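Local coordinates for protein prolyl 4-hydroxylase (Paramecium bursaria Chlorella virus 1, PDB 5C5T) that probably hydroxylates proline residues of collagen-like chains, acting as a 2-oxoglutarate- and iron-dependent dioxygenase, at residues C50-N55 with G93-I98; N120-Q125 with N221-A226; R153-M158 with F190-D195. One frame throughout, in Å; residues are numbered along the deposited sequence.

Interaction 1. Residues C50-N55 with G93-I98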
loop_
_atom_site.group_PDB
_atom_site.type_symbol
_atom_site.label_atom_id
_atom_site.label_comp_id
_atom_site.label_asym_id
_atom_site.label_seq_id
_atom_site.Cartn_x
_atom_site.Cartn_y
_atom_site.Cartn_z
ATOM N N CYS A 50 14.250 5.744 -0.433
ATOM C CA CYS A 50 13.101 6.378 0.202
ATOM C C CYS A 50 13.212 7.902 0.262
ATOM O O CYS A 50 12.251 8.623 -0.025
ATOM C CB CYS A 50 12.882 5.790 1.597
ATOM S SG CYS A 50 12.465 4.027 1.682
ATOM N N ASP A 51 14.397 8.407 0.593
ATOM C CA ASP A 51 14.556 9.846 0.729
ATOM C C ASP A 51 14.448 10.541 -0.626
ATOM O O ASP A 51 13.858 11.617 -0.709
ATOM C CB ASP A 51 15.902 10.186 1.372
ATOM C CG ASP A 51 15.972 9.809 2.854
ATOM O OD1 ASP A 51 14.930 9.640 3.552
ATOM O OD2 ASP A 51 17.121 9.718 3.324
ATOM N N VAL A 52 14.988 9.926 -1.667
ATOM C CA VAL A 52 14.921 10.495 -3.001
ATOM C C VAL A 52 13.432 10.595 -3.405
ATOM O O VAL A 52 12.989 11.590 -3.969
ATOM C CB VAL A 52 15.753 9.649 -3.982
ATOM C CG1 VAL A 52 15.467 10.003 -5.423
ATOM C CG2 VAL A 52 17.250 9.827 -3.660
ATOM N N LEU A 53 12.655 9.579 -3.056
ATOM C CA LEU A 53 11.248 9.580 -3.449
ATOM C C LEU A 53 10.482 10.602 -2.646
ATOM O O LEU A 53 9.672 11.345 -3.208
ATOM C CB LEU A 53 10.611 8.180 -3.313
ATOM C CG LEU A 53 9.141 8.041 -3.776
ATOM C CD1 LEU A 53 8.929 8.638 -5.164
ATOM C CD2 LEU A 53 8.654 6.583 -3.732
ATOM N N ILE A 54 10.717 10.697 -1.330
ATOM C CA ILE A 54 10.084 11.741 -0.560
ATOM C C ILE A 54 10.351 13.116 -1.142
ATOM O O ILE A 54 9.449 13.931 -1.255
ATOM C CB ILE A 54 10.575 11.695 0.896
ATOM C CG1 ILE A 54 10.104 10.404 1.583
ATOM C CG2 ILE A 54 10.117 12.894 1.686
ATOM C CD1 ILE A 54 10.854 10.053 2.866
ATOM N N ASN A 55 11.615 13.414 -1.449
ATOM C CA ASN A 55 11.943 14.731 -1.996
ATOM C C ASN A 55 11.246 15.000 -3.330
ATOM O O ASN A 55 10.790 16.107 -3.530
ATOM C CB ASN A 55 13.478 14.883 -2.090
ATOM C CG ASN A 55 14.103 14.969 -0.710
ATOM O OD1 ASN A 55 13.498 15.503 0.223
ATOM N ND2 ASN A 55 15.277 14.369 -0.553
ATOM N N GLY A 93 7.068 5.850 -15.322
ATOM C CA GLY A 93 8.371 6.315 -15.774
ATOM C C GLY A 93 8.823 7.697 -15.314
ATOM O O GLY A 93 9.874 8.176 -15.720
ATOM N N GLU A 94 8.063 8.324 -14.406
ATOM C CA GLU A 94 8.375 9.672 -13.956
ATOM C C GLU A 94 9.677 9.698 -13.157
ATOM O O GLU A 94 10.454 10.658 -13.237
ATOM C CB GLU A 94 7.213 10.243 -13.103
ATOM C CG GLU A 94 7.431 11.657 -12.667
ATOM C CD GLU A 94 6.248 12.292 -11.992
ATOM O OE1 GLU A 94 5.116 11.809 -12.203
ATOM O OE2 GLU A 94 6.444 13.317 -11.279
ATOM N N HIS A 95 9.881 8.643 -12.369
ATOM C CA HIS A 95 10.983 8.583 -11.415
ATOM C C HIS A 95 11.585 7.177 -11.284
ATOM O O HIS A 95 10.882 6.182 -11.278
ATOM C CB HIS A 95 10.506 9.078 -10.067
ATOM C CG HIS A 95 11.625 9.528 -9.202
ATOM N ND1 HIS A 95 12.506 8.645 -8.617
ATOM C CD2 HIS A 95 12.067 10.768 -8.892
ATOM C CE1 HIS A 95 13.428 9.320 -7.957
ATOM N NE2 HIS A 95 13.180 10.611 -8.101
ATOM N N GLU A 96 12.914 7.108 -11.243
ATOM C CA GLU A 96 13.581 5.832 -11.184
ATOM C C GLU A 96 13.214 5.002 -9.944
ATOM O O GLU A 96 13.168 3.774 -10.041
ATOM C CB GLU A 96 15.119 6.021 -11.256
ATOM C CG GLU A 96 15.712 6.830 -10.117
ATOM C CD GLU A 96 16.247 5.973 -8.969
ATOM O OE1 GLU A 96 16.209 4.729 -9.082
ATOM O OE2 GLU A 96 16.700 6.550 -7.953
ATOM N N VAL A 97 12.885 5.622 -8.817
ATOM C CA VAL A 97 12.522 4.829 -7.617
ATOM C C VAL A 97 11.123 4.215 -7.818
ATOM O O VAL A 97 10.858 3.146 -7.309
ATOM C CB VAL A 97 12.600 5.631 -6.297
ATOM C CG1 VAL A 97 12.127 4.789 -5.092
ATOM C CG2 VAL A 97 14.022 6.109 -6.024
ATOM N N ILE A 98 10.235 4.901 -8.537
ATOM C CA ILE A 98 8.953 4.275 -8.917
ATOM C C ILE A 98 9.149 3.080 -9.817
ATOM O O ILE A 98 8.518 2.013 -9.626
ATOM C CB ILE A 98 8.044 5.264 -9.616
ATOM C CG1 ILE A 98 7.789 6.493 -8.716
ATOM C CG2 ILE A 98 6.722 4.554 -10.048
ATOM C CD1 ILE A 98 6.862 6.297 -7.603
#

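Interaction 2. Residues N120-Q125 with N221-A226. With AKG (2-oxoglutaric acid), chain C.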
loop_
_atom_site.group_PDB
_atom_site.type_symbol
_atom_site.label_atom_id
_atom_site.label_comp_id
_atom_site.label_asym_id
_atom_site.label_seq_id
_atom_site.Cartn_x
_atom_site.Cartn_y
_atom_site.Cartn_z
ATOM N N ASN A 120 -2.645 -5.187 -14.158
ATOM C CA ASN A 120 -2.060 -3.892 -14.469
ATOM C C ASN A 120 -1.587 -3.219 -13.204
ATOM O O ASN A 120 -2.181 -3.419 -12.134
ATOM C CB ASN A 120 -3.067 -2.954 -15.119
ATOM C CG ASN A 120 -3.456 -3.372 -16.480
ATOM O OD1 ASN A 120 -4.652 -3.477 -16.795
ATOM N ND2 ASN A 120 -2.460 -3.601 -17.324
ATOM N N PHE A 121 -0.546 -2.399 -13.316
ATOM C CA PHE A 121 -0.127 -1.501 -12.241
ATOM C C PHE A 121 -0.842 -0.143 -12.339
ATOM O O PHE A 121 -0.730 0.584 -13.372
ATOM C CB PHE A 121 1.371 -1.221 -12.297
ATOM C CG PHE A 121 2.256 -2.365 -11.859
ATOM C CD1 PHE A 121 1.981 -3.104 -10.738
ATOM C CD2 PHE A 121 3.390 -2.679 -12.583
ATOM C CE1 PHE A 121 2.863 -4.146 -10.337
ATOM C CE2 PHE A 121 4.238 -3.693 -12.189
ATOM C CZ PHE A 121 3.967 -4.424 -11.088
ATOM N N GLU A 122 -1.499 0.267 -11.259
ATOM C CA GLU A 122 -1.945 1.660 -11.124
ATOM C C GLU A 122 -0.743 2.616 -11.022
ATOM O O GLU A 122 0.352 2.214 -10.604
ATOM C CB GLU A 122 -2.822 1.761 -9.862
ATOM C CG GLU A 122 -3.614 3.043 -9.714
ATOM C CD GLU A 122 -4.859 2.887 -8.826
ATOM O OE1 GLU A 122 -5.206 1.750 -8.450
ATOM O OE2 GLU A 122 -5.532 3.916 -8.598
ATOM N N ASP A 123 -0.922 3.876 -11.404
ATOM C CA ASP A 123 0.079 4.893 -11.062
ATOM C C ASP A 123 0.346 4.869 -9.557
ATOM O O ASP A 123 -0.581 4.775 -8.765
ATOM C CB ASP A 123 -0.399 6.275 -11.446
ATOM C CG ASP A 123 -0.481 6.490 -12.944
ATOM O OD1 ASP A 123 -0.044 5.619 -13.715
ATOM O OD2 ASP A 123 -1.008 7.550 -13.339
ATOM N N VAL A 124 1.602 5.045 -9.146
ATOM C CA VAL A 124 1.930 5.037 -7.730
ATOM C C VAL A 124 1.470 6.351 -7.060
ATOM O O VAL A 124 1.617 7.443 -7.629
ATOM C CB VAL A 124 3.445 4.817 -7.542
ATOM C CG1 VAL A 124 3.899 5.085 -6.134
ATOM C CG2 VAL A 124 3.838 3.413 -7.975
ATOM N N GLN A 125 0.899 6.202 -5.855
ATOM C CA GLN A 125 0.503 7.298 -4.990
ATOM C C GLN A 125 1.486 7.401 -3.833
ATOM O O GLN A 125 1.865 6.377 -3.225
ATOM C CB GLN A 125 -0.891 7.080 -4.443
ATOM C CG GLN A 125 -1.438 8.178 -3.554
ATOM C CD GLN A 125 -2.565 7.662 -2.686
ATOM O OE1 GLN A 125 -2.327 7.000 -1.679
ATOM N NE2 GLN A 125 -3.792 7.976 -3.061
ATOM N N ASN A 221 2.019 3.795 -2.266
ATOM C CA ASN A 221 1.037 2.744 -2.590
ATOM C C ASN A 221 1.110 2.335 -4.020
ATOM O O ASN A 221 0.886 3.148 -4.931
ATOM C CB ASN A 221 -0.404 3.223 -2.311
ATOM C CG ASN A 221 -0.738 3.258 -0.858
ATOM O OD1 ASN A 221 -0.595 2.282 -0.157
ATOM N ND2 ASN A 221 -1.265 4.398 -0.404
ATOM N N GLN A 222 1.426 1.065 -4.229
ATOM C CA GLN A 222 1.358 0.429 -5.576
ATOM C C GLN A 222 0.158 -0.522 -5.609
ATOM O O GLN A 222 0.209 -1.593 -5.042
ATOM C CB GLN A 222 2.640 -0.315 -5.908
ATOM C CG GLN A 222 2.569 -1.076 -7.232
ATOM C CD GLN A 222 2.384 -0.163 -8.445
ATOM O OE1 GLN A 222 3.346 0.408 -8.957
ATOM N NE2 GLN A 222 1.144 0.035 -8.855
ATOM N N TRP A 223 -0.921 -0.111 -6.249
ATOM C CA TRP A 223 -2.093 -0.967 -6.386
ATOM C C TRP A 223 -1.976 -1.788 -7.685
ATOM O O TRP A 223 -1.436 -1.349 -8.681
ATOM C CB TRP A 223 -3.429 -0.145 -6.295
ATOM C CG TRP A 223 -3.732 0.330 -4.887
ATOM C CD1 TRP A 223 -4.031 -0.471 -3.822
ATOM C CD2 TRP A 223 -3.746 1.681 -4.386
ATOM N NE1 TRP A 223 -4.221 0.292 -2.701
ATOM C CE2 TRP A 223 -4.054 1.615 -3.018
ATOM C CE3 TRP A 223 -3.508 2.944 -4.959
ATOM C CZ2 TRP A 223 -4.130 2.764 -2.189
ATOM C CZ3 TRP A 223 -3.604 4.088 -4.146
ATOM C CH2 TRP A 223 -3.898 3.988 -2.761
ATOM N N ILE A 224 -2.514 -2.998 -7.600
ATOM C CA ILE A 224 -2.521 -4.042 -8.620
ATOM C C ILE A 224 -3.989 -4.283 -9.005
ATOM O O ILE A 224 -4.820 -4.625 -8.148
ATOM C CB ILE A 224 -1.831 -5.305 -8.049
ATOM C CG1 ILE A 224 -0.404 -4.921 -7.604
ATOM C CG2 ILE A 224 -1.792 -6.484 -9.094
ATOM C CD1 ILE A 224 0.136 -5.698 -6.449
ATOM N N ARG A 225 -4.290 -4.051 -10.266
ATOM C CA ARG A 225 -5.635 -4.142 -10.793
ATOM C C ARG A 225 -5.920 -5.277 -11.788
ATOM O O ARG A 225 -5.074 -5.656 -12.589
ATOM C CB ARG A 225 -5.994 -2.846 -11.517
ATOM C CG ARG A 225 -6.251 -1.717 -10.559
ATOM C CD ARG A 225 -6.978 -0.645 -11.256
ATOM N NE ARG A 225 -7.134 0.518 -10.421
ATOM C CZ ARG A 225 -8.285 0.975 -9.937
ATOM N NH1 ARG A 225 -9.430 0.343 -10.164
ATOM N NH2 ARG A 225 -8.274 2.077 -9.200
ATOM N N ALA A 226 -7.120 -5.822 -11.697
ATOM C CA ALA A 226 -7.626 -6.742 -12.713
ATOM C C ALA A 226 -7.682 -6.056 -14.094
ATOM O O ALA A 226 -7.790 -4.826 -14.190
ATOM C CB ALA A 226 -9.027 -7.269 -12.311
HETATM C C1 AKG C . -4.228 3.283 1.894
HETATM O O1 AKG C . -3.637 4.320 1.464
HETATM O O2 AKG C . -5.139 2.772 1.190
HETATM C C2 AKG C . -3.921 2.758 3.269
HETATM O O5 AKG C . -4.692 1.972 3.750
HETATM C C3 AKG C . -2.666 3.240 4.014
HETATM C C4 AKG C . -2.471 2.523 5.325
HETATM C C5 AKG C . -1.492 3.231 6.227
HETATM O O3 AKG C . -1.301 4.473 6.106
HETATM O O4 AKG C . -0.853 2.555 7.089
HETATM O O HOH W 1 -6.922 -2.456 -14.959
HETATM O O HOH W 2 -0.938 2.576 -7.067
#

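Interaction 3. Residues R153-M158 with F190-D195. With AKG (2-oxoglutaric acid), chain C.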
loop_
_atom_site.group_PDB
_atom_site.type_symbol
_atom_site.label_atom_id
_atom_site.label_comp_id
_atom_site.label_asym_id
_atom_site.label_seq_id
_atom_site.Cartn_x
_atom_site.Cartn_y
_atom_site.Cartn_z
ATOM N N ARG A 153 -9.289 -3.555 -7.893
ATOM C CA ARG A 153 -7.987 -3.707 -7.233
ATOM C C ARG A 153 -7.867 -5.113 -6.613
ATOM O O ARG A 153 -8.720 -5.545 -5.848
ATOM C CB ARG A 153 -7.777 -2.654 -6.168
ATOM C CG ARG A 153 -7.462 -1.257 -6.702
ATOM C CD ARG A 153 -7.225 -0.282 -5.614
ATOM N NE ARG A 153 -6.975 1.053 -6.122
ATOM C CZ ARG A 153 -7.180 2.165 -5.427
ATOM N NH1 ARG A 153 -7.664 2.068 -4.194
ATOM N NH2 ARG A 153 -6.903 3.364 -5.969
ATOM N N LEU A 154 -6.842 -5.851 -7.026
ATOM C CA LEU A 154 -6.631 -7.208 -6.496
ATOM C C LEU A 154 -5.669 -7.291 -5.320
ATOM O O LEU A 154 -5.789 -8.211 -4.500
ATOM C CB LEU A 154 -6.152 -8.104 -7.605
ATOM C CG LEU A 154 -7.043 -8.194 -8.832
ATOM C CD1 LEU A 154 -6.387 -9.053 -9.857
ATOM C CD2 LEU A 154 -8.368 -8.783 -8.521
ATOM N N ALA A 155 -4.737 -6.364 -5.249
ATOM C CA ALA A 155 -3.712 -6.406 -4.230
ATOM C C ALA A 155 -3.071 -5.039 -4.070
ATOM O O ALA A 155 -3.194 -4.137 -4.945
ATOM C CB ALA A 155 -2.658 -7.493 -4.573
ATOM N N THR A 156 -2.383 -4.886 -2.956
ATOM C CA THR A 156 -1.661 -3.678 -2.593
ATOM C C THR A 156 -0.232 -3.976 -2.177
ATOM O O THR A 156 -0.025 -4.850 -1.367
ATOM C CB THR A 156 -2.334 -2.954 -1.398
ATOM O OG1 THR A 156 -3.748 -2.710 -1.642
ATOM C CG2 THR A 156 -1.634 -1.635 -1.026
ATOM N N LEU A 157 0.743 -3.202 -2.694
ATOM C CA LEU A 157 2.109 -3.209 -2.189
ATOM C C LEU A 157 2.367 -1.782 -1.686
ATOM O O LEU A 157 2.361 -0.828 -2.433
ATOM C CB LEU A 157 3.096 -3.690 -3.234
ATOM C CG LEU A 157 4.473 -3.957 -2.605
ATOM C CD1 LEU A 157 5.228 -5.162 -3.169
ATOM C CD2 LEU A 157 5.286 -2.688 -2.697
ATOM N N MET A 158 2.550 -1.668 -0.384
ATOM C CA MET A 158 2.726 -0.368 0.259
ATOM C C MET A 158 4.141 -0.330 0.875
ATOM O O MET A 158 4.572 -1.267 1.590
ATOM C CB MET A 158 1.682 -0.108 1.345
ATOM C CG MET A 158 1.840 1.237 2.053
ATOM S SD MET A 158 0.748 1.476 3.472
ATOM C CE MET A 158 1.177 0.077 4.474
ATOM N N PHE A 190 2.866 -6.180 1.587
ATOM C CA PHE A 190 1.982 -6.667 0.510
ATOM C C PHE A 190 0.699 -7.295 1.109
ATOM O O PHE A 190 0.768 -8.117 2.033
ATOM C CB PHE A 190 2.708 -7.699 -0.360
ATOM C CG PHE A 190 1.838 -8.321 -1.405
ATOM C CD1 PHE A 190 1.673 -7.705 -2.626
ATOM C CD2 PHE A 190 1.139 -9.476 -1.148
ATOM C CE1 PHE A 190 0.864 -8.273 -3.607
ATOM C CE2 PHE A 190 0.305 -10.049 -2.116
ATOM C CZ PHE A 190 0.167 -9.438 -3.334
ATOM N N PHE A 191 -0.492 -6.960 0.591
ATOM C CA PHE A 191 -1.647 -7.710 1.004
ATOM C C PHE A 191 -2.661 -7.883 -0.105
ATOM O O PHE A 191 -2.827 -7.027 -0.977
ATOM C CB PHE A 191 -2.343 -7.073 2.258
ATOM C CG PHE A 191 -2.762 -5.621 2.093
ATOM C CD1 PHE A 191 -1.892 -4.584 2.398
ATOM C CD2 PHE A 191 -4.079 -5.269 1.685
ATOM C CE1 PHE A 191 -2.299 -3.257 2.305
ATOM C CE2 PHE A 191 -4.457 -3.955 1.550
ATOM C CZ PHE A 191 -3.573 -2.942 1.898
ATOM N N TRP A 192 -3.366 -8.996 -0.027
ATOM C CA TRP A 192 -4.421 -9.296 -1.001
ATOM C C TRP A 192 -5.679 -8.493 -0.705
ATOM O O TRP A 192 -6.059 -8.315 0.441
ATOM C CB TRP A 192 -4.744 -10.800 -1.012
ATOM C CG TRP A 192 -3.669 -11.596 -1.622
ATOM C CD1 TRP A 192 -2.679 -12.249 -0.966
ATOM C CD2 TRP A 192 -3.436 -11.802 -3.024
ATOM N NE1 TRP A 192 -1.838 -12.865 -1.876
ATOM C CE2 TRP A 192 -2.294 -12.615 -3.144
ATOM C CE3 TRP A 192 -4.111 -11.405 -4.196
ATOM C CZ2 TRP A 192 -1.785 -13.024 -4.392
ATOM C CZ3 TRP A 192 -3.607 -11.822 -5.433
ATOM C CH2 TRP A 192 -2.468 -12.619 -5.516
ATOM N N VAL A 193 -6.279 -7.952 -1.759
ATOM C CA VAL A 193 -7.498 -7.130 -1.664
ATOM C C VAL A 193 -8.735 -7.879 -2.208
ATOM O O VAL A 193 -9.819 -7.835 -1.618
ATOM C CB VAL A 193 -7.288 -5.777 -2.407
ATOM C CG1 VAL A 193 -8.621 -4.935 -2.433
ATOM C CG2 VAL A 193 -6.222 -4.940 -1.736
ATOM N N ALA A 194 -8.571 -8.561 -3.335
ATOM C CA ALA A 194 -9.682 -9.277 -3.958
ATOM C C ALA A 194 -9.200 -10.523 -4.703
ATOM O O ALA A 194 -8.024 -10.666 -5.037
ATOM C CB ALA A 194 -10.485 -8.337 -4.924
ATOM N N ASP A 195 -10.159 -11.415 -4.947
ATOM C CA ASP A 195 -9.924 -12.689 -5.582
ATOM C C ASP A 195 -9.737 -12.468 -7.086
ATOM O O ASP A 195 -10.594 -11.870 -7.708
ATOM C CB ASP A 195 -11.130 -13.588 -5.278
ATOM C CG ASP A 195 -10.964 -14.988 -5.783
ATOM O OD1 ASP A 195 -10.407 -15.179 -6.888
ATOM O OD2 ASP A 195 -11.422 -15.896 -5.048
HETATM C C1 AKG C . -4.228 3.283 1.894
HETATM O O1 AKG C . -3.637 4.320 1.464
HETATM O O2 AKG C . -5.139 2.772 1.190
HETATM C C2 AKG C . -3.921 2.758 3.269
HETATM O O5 AKG C . -4.692 1.972 3.750
HETATM C C3 AKG C . -2.666 3.240 4.014
HETATM C C4 AKG C . -2.471 2.523 5.325
HETATM C C5 AKG C . -1.492 3.231 6.227
HETATM O O3 AKG C . -1.301 4.473 6.106
HETATM O O4 AKG C . -0.853 2.555 7.089
#

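Interaction 1. Residues C50-N55 with G93-I98
V52 and L53 of helix 47-59 pack against H95, V97 and I98 at the N-terminal end of helix 96-109, a helix-helix contact in which the second helix has H95 as its N-cap. The apolar part centres on L53, whose forked chain suits a place between two neighbours. Its CB lies 4.1 Å from V97 CG1, while its CD1 branch reaches the far end of I98, 4.0 Å from I98 CD1, the two side chains meeting at about a right angle. Having L53 CG anti to the backbone N (chi1 -177°) places both methyls beside V97 and I98; F90 and L161 also touch this leucine. Beside it, V52 CG1 sits 4.2 Å from V97 CG2, a methyl of one beta-branched valine against a methyl of the other. Two acidic side chains bond outside the contact: D51 to K185 and E94 to K60.

The polar element belongs to the second segment itself. In the first turn of a helix the amide groups lack partners further back in the helix, and H95 ND1 provides one by accepting from V97 N at 3.1 Å. This bond is nearly straight (169°), and its donor lies in the imidazole plane, so it helps to fix the ring's rotation. The CE1 and NE2 side of the ring is thereby presented to helix 47-59, where V52 CG1 meets the edge of the ring, close to its plane, 3.3 Å from H95 CE1.

Interaction 2. Residues N120-Q125 with N221-A226
E122 and R225 form a salt bridge, with R225 NE 3.0 Å from E122 OE1 and approaching from above the carboxylate plane. R225 NH2 adds weak bonds to both carboxylate oxygens. R153 reaches OE1 as well, so two arginines share one carboxylate, which would favour its charged form, and R225 NH1 holds D151 O.

Backbone bonds join the segments at both ends: N120 and R225 make one antiparallel hydrogen-bonded pair, Q125 and N221 another, with N221 N 2.8 Å from Q125 O. Between them the register slips by one residue, and the long amide of Q222 can stand in for a backbone donor there. Its chain bends at chi2 (64°), and NE2 donates to E122 O at 2.9 Å and to W223 O. The latter oxygen also accepts from E122 N, the two donors arriving from opposite faces of its plane. A water linking D123 O, N221 O and W223 N completes the join, while Q222 OE1 turns to Q102.

These strands, 120-129 and 217-225, are neighbours in the larger sheet of the double-stranded beta-helix fold of 2-oxoglutarate oxygenases, and the cosubstrate lies at one end of the contact. N221 ND2 donates to Q125 OE1 at 3.1 Å, nearly in its own amide plane, and weakly to AKG O1. Beside it, the W223 ring turns its edge to the ligand, CZ2 lying 3.5 Å from AKG O2, and NE1 hydrogen-bonds to D140, a zinc ligand. The Q125 amide stands steeply to the indole (85°), OE1 3.6 Å from W223 CH2. On the other face of the sheet, F121 CE1 packs 4.3 Å from I224 CG1, and F121 also touches helix 96-109.

Interaction 3. Residues R153-M158 with F190-D195
T156 and F191 are the central hydrogen-bonded pair of an antiparallel strand pairing, flanked by the non-hydrogen-bonded pairs A155 with W192 and L157 with F190. T156 N to F191 O and F191 N to T156 O are both 2.9 Å. Their side chains lie alongside one another: T156 CB stands over one face of the F191 ring, 3.7 Å from its centroid, a CH-pi contact only 20° off the ring normal. F191 CG takes the crowded position between the backbone N and the carbonyl carbon (chi1 56°), which brings the ring beside the threonine. The short, branched T156 has two roles: OG1 hydrogen-bonds to D140, and it also packs 3.3 Å from V193 CG2.

Strands 153-160 and 188-192 belong to the larger sheet of the double-stranded beta-helix, and the face bearing T156 and F191 looks onto the metal site, where H138, D140 and H207 hold zinc. Further along the same strand, M158 SD lies 3.9 Å from AKG C4, lining the cosubstrate's carbon chain. The opposite face, with A155, L157, F190 and W192, is largely hydrophobic; helix 96-109 touches L157 and F190 there. The small A155 leaves room for large aromatics, its CB 3.6 Å from F190 CZ, and F190 CE2 in turn lies over one face of the W192 indole.

L154 and A155 form a classic beta bulge against I224 of the neighbouring strand 217-225. Across to 190-195, L154 O accepts from V193 N at 2.8 Å and A194 N at 3.0 Å, both from the same side of its carbonyl plane.

From the N terminus, interaction 1 closes first, bringing helix 47-59 to the start of helix 96-109 before either other contact opens. Helix 96-109 then leads into strand 120-129, and I98 CD1 touches V124 CG1, so interactions 1 and 2 meet where helix packs on sheet. Interaction 2 spans 120-125 to 221-226, almost to the C-terminal end, and interaction 3, 153-158 with 190-195, falls wholly within that span. Interaction 2 joins strands 120-129 and 217-225, interaction 3 joins 153-160 and 188-192, and the pairing of 217-225 with 153-160 links them in one sheet; both reach the bound 2-oxoglutarate. Interactions 1 and 3 do not touch and lie on opposite sides of the chain's centre.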